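Local coordinates for polynucleotide 5'-triphosphatase (Acanthamoeba polyphaga mimivirus, PDB 3BGY), which removes the terminal phosphate from triphosphate-ended RNA, as the tunnel-type triphosphatase domain of a viral mRNA-capping enzyme that also carries guanylyltransferase and cap methyltransferase activities, at residues Asp73-Phe78 and Val83-Leu88; Leu116-Ser119 and Glu123-Tyr126. All coordinates share one frame; numbering follows the deposited sequence.

Contact 1. Residues Asp73-Phe78 and Val83-Leu88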
loop_
_atom_site.group_PDB
_atom_site.type_symbol
_atom_site.label_atom_id
_atom_site.label_comp_id
_atom_site.label_asym_id
_atom_site.label_seq_id
_atom_site.Cartn_x
_atom_site.Cartn_y
_atom_site.Cartn_z
ATOM N N ASP A 73 7.209 6.252 4.324
ATOM C CA ASP A 73 6.083 5.859 5.181
ATOM C C ASP A 73 6.578 5.647 6.598
ATOM O O ASP A 73 7.536 4.909 6.814
ATOM C CB ASP A 73 5.477 4.511 4.758
ATOM C CG ASP A 73 4.437 4.637 3.685
ATOM O OD1 ASP A 73 4.034 5.762 3.357
ATOM O OD2 ASP A 73 3.979 3.585 3.194
ATOM N N ILE A 74 5.894 6.253 7.567
ATOM C CA ILE A 74 6.257 6.083 8.973
ATOM C C ILE A 74 5.013 5.490 9.588
ATOM O O ILE A 74 3.951 6.114 9.617
ATOM C CB ILE A 74 6.622 7.418 9.679
ATOM C CG1 ILE A 74 7.782 8.106 8.968
ATOM C CG2 ILE A 74 7.103 7.147 11.111
ATOM C CD1 ILE A 74 7.350 9.223 8.064
ATOM N N SER A 75 5.129 4.242 10.024
ATOM C CA SER A 75 3.980 3.575 10.610
ATOM C C SER A 75 4.120 3.427 12.114
ATOM O O SER A 75 5.135 2.910 12.591
ATOM C CB SER A 75 3.831 2.174 10.023
ATOM O OG SER A 75 3.609 2.215 8.626
ATOM N N LEU A 76 3.099 3.877 12.842
ATOM C CA LEU A 76 3.056 3.694 14.300
ATOM C C LEU A 76 2.176 2.490 14.517
ATOM O O LEU A 76 1.006 2.494 14.133
ATOM C CB LEU A 76 2.455 4.895 15.018
ATOM C CG LEU A 76 3.064 6.247 14.734
ATOM C CD1 LEU A 76 2.308 7.243 15.619
ATOM C CD2 LEU A 76 4.573 6.288 15.042
ATOM N N ILE A 77 2.757 1.448 15.113
ATOM C CA ILE A 77 2.064 0.178 15.334
ATOM C C ILE A 77 1.693 0.034 16.800
ATOM O O ILE A 77 2.544 -0.069 17.663
ATOM C CB ILE A 77 2.932 -1.003 14.849
ATOM C CG1 ILE A 77 3.356 -0.751 13.397
ATOM C CG2 ILE A 77 2.134 -2.346 14.921
ATOM C CD1 ILE A 77 4.614 -1.494 13.001
ATOM N N PHE A 78 0.393 -0.050 17.037
ATOM C CA PHE A 78 -0.155 -0.095 18.385
ATOM C C PHE A 78 -0.284 -1.502 18.957
ATOM O O PHE A 78 -0.262 -2.465 18.201
ATOM C CB PHE A 78 -1.496 0.645 18.374
ATOM C CG PHE A 78 -1.357 2.109 18.219
ATOM C CD1 PHE A 78 -1.296 2.678 16.946
ATOM C CD2 PHE A 78 -1.230 2.943 19.353
ATOM C CE1 PHE A 78 -1.101 4.084 16.782
ATOM C CE2 PHE A 78 -1.038 4.341 19.207
ATOM C CZ PHE A 78 -0.967 4.912 17.910
ATOM N N VAL A 83 -2.721 0.412 12.975
ATOM C CA VAL A 83 -1.623 1.260 12.559
ATOM C C VAL A 83 -2.039 2.672 12.210
ATOM O O VAL A 83 -3.045 2.861 11.576
ATOM C CB VAL A 83 -0.946 0.616 11.270
ATOM C CG1 VAL A 83 0.142 1.514 10.670
ATOM C CG2 VAL A 83 -0.338 -0.748 11.618
ATOM N N TYR A 84 -1.199 3.636 12.583
ATOM C CA TYR A 84 -1.415 5.056 12.235
ATOM C C TYR A 84 -0.212 5.328 11.338
ATOM O O TYR A 84 0.939 5.268 11.794
ATOM C CB TYR A 84 -1.365 5.959 13.493
ATOM C CG TYR A 84 -1.744 7.415 13.201
ATOM C CD1 TYR A 84 -3.082 7.832 13.227
ATOM C CD2 TYR A 84 -0.746 8.366 12.939
ATOM C CE1 TYR A 84 -3.416 9.211 13.011
ATOM C CE2 TYR A 84 -1.061 9.730 12.721
ATOM C CZ TYR A 84 -2.390 10.129 12.763
ATOM O OH TYR A 84 -2.695 11.455 12.571
ATOM N N ARG A 85 -0.465 5.534 10.050
ATOM C CA ARG A 85 0.626 5.731 9.088
ATOM C C ARG A 85 0.649 7.085 8.391
ATOM O O ARG A 85 -0.361 7.529 7.869
ATOM C CB ARG A 85 0.569 4.630 8.016
ATOM C CG ARG A 85 1.705 4.656 6.962
ATOM C CD ARG A 85 1.445 3.648 5.864
ATOM N NE ARG A 85 0.285 4.019 5.058
ATOM C CZ ARG A 85 -0.214 3.274 4.069
ATOM N NH1 ARG A 85 0.342 2.110 3.751
ATOM N NH2 ARG A 85 -1.274 3.691 3.396
ATOM N N VAL A 86 1.816 7.718 8.397
ATOM C CA VAL A 86 2.007 8.984 7.713
ATOM C C VAL A 86 2.932 8.755 6.507
ATOM O O VAL A 86 3.993 8.128 6.647
ATOM C CB VAL A 86 2.623 10.040 8.653
ATOM C CG1 VAL A 86 3.080 11.257 7.879
ATOM C CG2 VAL A 86 1.607 10.442 9.701
ATOM N N SER A 87 2.534 9.241 5.330
ATOM C CA SER A 87 3.379 9.141 4.141
ATOM C C SER A 87 3.861 10.552 3.797
ATOM O O SER A 87 3.035 11.432 3.577
ATOM C CB SER A 87 2.587 8.584 2.953
ATOM O OG SER A 87 1.982 7.345 3.298
ATOM N N LEU A 88 5.172 10.738 3.754
ATOM C CA LEU A 88 5.782 12.041 3.432
ATOM C C LEU A 88 6.233 12.021 1.983
ATOM O O LEU A 88 7.136 11.256 1.631
ATOM C CB LEU A 88 6.966 12.301 4.355
ATOM C CG LEU A 88 6.670 12.377 5.852
ATOM C CD1 LEU A 88 7.966 12.641 6.620
ATOM C CD2 LEU A 88 5.656 13.497 6.137
#
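The hydroxyl of Ser87 donates a short hydrogen bond to the carboxylate of Asp73, OG to OD1 2.6 Å, meeting the oxygen on its syn side but 31° out of the carboxylate plane. These residues face each other in a non-hydrogen-bonded pair of the antiparallel beta hairpin 66-77/83-88, two neighbouring strands of the closed barrel of this tunnel triphosphatase. The hairpin illustrates how alternation gives the two faces of one strand pair different chemistries. One face is polar where Asp73, Ser75, Arg85 and Ser87 meet and apolar at its other end, with Ile77 and Val83. Asp73 CG sits beside its own backbone N (chi1 -86°), which brings OD1 to Ser87 and leaves OD2 nearer Arg85. Toward Arg85 that second oxygen makes a long ion pair, OD2 to Arg85 NH1 4.0 Å, well off the guanidinium plane, so charge rather than an N-H links the two. Lys175 is another distant cationic partner of OD2, consistent with the charged lumen of such barrels. One pair further along, Arg85 CG runs past Ser75 OG at 3.5 Å. The opposite face, with Ile74, Leu76, Tyr84 and Val86, is largely apolar and lies against Ile113 and Val114 of helix 106-115. Backbone bonds hold the register, with Leu76 N to Tyr84 O at 2.8 Å. Here the Ile74 CD1 methyl reaches Leu88 CD1 at 3.8 Å. Just past the strand end, Phe78 turns its ring edge to Tyr84, CE1 to CB 3.8 Å.

Contact 2. Residues Leu116-Ser119 and Glu123-Tyr126. With ACT (acetate ion), chain D.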
loop_
_atom_site.group_PDB
_atom_site.type_symbol
_atom_site.label_atom_id
_atom_site.label_comp_id
_atom_site.label_asym_id
_atom_site.label_seq_id
_atom_site.Cartn_x
_atom_site.Cartn_y
_atom_site.Cartn_z
ATOM N N LEU A 116 1.218 15.896 13.114
ATOM C CA LEU A 116 1.130 16.331 11.731
ATOM C C LEU A 116 -0.277 16.454 11.208
ATOM O O LEU A 116 -1.146 15.633 11.490
ATOM C CB LEU A 116 1.942 15.408 10.794
ATOM C CG LEU A 116 3.476 15.425 10.885
ATOM C CD1 LEU A 116 4.073 14.401 9.918
ATOM C CD2 LEU A 116 4.003 16.824 10.548
ATOM N N ASP A 117 -0.491 17.544 10.481
ATOM C CA ASP A 117 -1.757 17.828 9.834
ATOM C C ASP A 117 -1.622 17.308 8.398
ATOM O O ASP A 117 -0.550 17.428 7.797
ATOM C CB ASP A 117 -2.022 19.341 9.800
ATOM C CG ASP A 117 -2.460 19.893 11.138
ATOM O OD1 ASP A 117 -3.201 19.197 11.870
ATOM O OD2 ASP A 117 -2.080 21.042 11.443
ATOM N N PRO A 118 -2.687 16.695 7.851
ATOM C CA PRO A 118 -2.659 16.171 6.484
ATOM C C PRO A 118 -2.695 17.297 5.450
ATOM O O PRO A 118 -3.215 18.386 5.726
ATOM C CB PRO A 118 -3.914 15.319 6.421
ATOM C CG PRO A 118 -4.832 16.002 7.411
ATOM C CD PRO A 118 -3.944 16.329 8.534
ATOM N N SER A 119 -2.057 17.049 4.310
ATOM C CA SER A 119 -1.996 18.001 3.202
ATOM C C SER A 119 -1.743 17.134 1.974
ATOM O O SER A 119 -1.658 15.897 2.084
ATOM C CB SER A 119 -0.835 18.978 3.406
ATOM O OG SER A 119 0.406 18.294 3.371
ATOM N N GLU A 123 0.177 12.345 3.569
ATOM C CA GLU A 123 -1.022 11.505 3.604
ATOM C C GLU A 123 -1.033 10.742 4.910
ATOM O O GLU A 123 0.000 10.222 5.344
ATOM C CB GLU A 123 -1.058 10.550 2.410
ATOM C CG GLU A 123 -1.368 11.265 1.092
ATOM C CD GLU A 123 -1.419 10.337 -0.118
ATOM O OE1 GLU A 123 -1.228 9.108 0.034
ATOM O OE2 GLU A 123 -1.618 10.861 -1.232
ATOM N N ILE A 124 -2.193 10.727 5.558
ATOM C CA ILE A 124 -2.340 10.086 6.863
ATOM C C ILE A 124 -3.511 9.128 6.845
ATOM O O ILE A 124 -4.597 9.464 6.359
ATOM C CB ILE A 124 -2.596 11.160 7.968
ATOM C CG1 ILE A 124 -1.481 12.207 7.954
ATOM C CG2 ILE A 124 -2.685 10.505 9.322
ATOM C CD1 ILE A 124 -1.591 13.277 9.032
ATOM N N VAL A 125 -3.270 7.909 7.339
ATOM C CA VAL A 125 -4.301 6.896 7.388
ATOM C C VAL A 125 -4.254 6.103 8.681
ATOM O O VAL A 125 -3.197 5.927 9.293
ATOM C CB VAL A 125 -4.201 5.831 6.196
ATOM C CG1 VAL A 125 -4.466 6.471 4.828
ATOM C CG2 VAL A 125 -2.858 5.084 6.208
ATOM N N TYR A 126 -5.424 5.649 9.099
ATOM C CA TYR A 126 -5.535 4.774 10.252
ATOM C C TYR A 126 -5.967 3.443 9.629
ATOM O O TYR A 126 -7.011 3.346 8.983
ATOM C CB TYR A 126 -6.547 5.302 11.271
ATOM C CG TYR A 126 -6.801 4.317 12.389
ATOM C CD1 TYR A 126 -5.880 4.163 13.450
ATOM C CD2 TYR A 126 -7.952 3.500 12.368
ATOM C CE1 TYR A 126 -6.099 3.197 14.463
ATOM C CE2 TYR A 126 -8.184 2.550 13.368
ATOM C CZ TYR A 126 -7.255 2.408 14.411
ATOM O OH TYR A 126 -7.500 1.470 15.378
HETATM C C ACT D . -5.476 2.144 18.302
HETATM O O ACT D . -5.508 2.115 19.661
HETATM O OXT ACT D . -6.143 1.395 17.631
HETATM C CH3 ACT D . -4.624 3.130 17.616
#
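Pro118 and Glu123 have the nearest CA atoms, 5.7 Å apart, yet the segments do not pair as strands. Residues 116-118 are extended without belonging to a strand, whereas 123-126 run along a regular one. No hydrogen bond joins them: Ser119 O and Glu123 N come no nearer than 4.3 Å. Without backbone pairing, the contact rests mainly on one methyl set against loop backbone and the proline ring. Ile124 has CG1 beside its backbone N (chi1 -55°) and a fully extended second torsion, which carries CD1 up to the loop. There CD1 meets Leu116 O at 3.4 Å and the proline ring, Pro118 CD, at 3.9 Å; the ring also offers CB, and the two side chains cross at about a right angle. The CB of Leu116 lies a little farther off, at the limit of contact. Leu116 O also accepts a hydrogen bond from Lys161 NZ, so the carbonyl that the methyl touches has its polar partner in Lys161.

Residues 116-119 begin the connection from helix 106-115, packed outside the barrel, to barrel strand 122-136. Ile124 continues the apolar outer face there, packing also on Tyr84 and Val86 of the adjoining strand, while Leu116 touches Val86.

Farther along the strand, Tyr126 takes no part in the loop contact but holds an acetate ion, probably from the crystallisation liquor. Its first torsion, chi1 173°, swings the ring opposite the backbone N, and OH donates a hydrogen bond to acetate OXT, 2.6 Å. That oxygen lies in the ring plane, at the edge, and the acetate CH3 sits near the same edge, 3.5 Å from Tyr126 CE1.

In the fold
Contact 1 is largely buried and contact 2 lies near the surface, yet they meet in one sheet, because strands 83-88 and 122-136 are antiparallel neighbours. Across that seam Ser87 N approaches Glu123 O at 2.7 Å and Arg85 N approaches Val125 O at 2.9 Å, both probable hydrogen bonds. Contact 1 joins strand to strand through regular backbone bonding and adds polar chemistry on one face; contact 2 joins a loop to a strand by packing, one methyl against backbone and proline, without a hydrogen bond. They also meet on the outer side of the sheet, where Tyr84 OH packs on Ile124 CG2 at 3.4 Å. One acetate ion lies close to Phe78 as well as Tyr126.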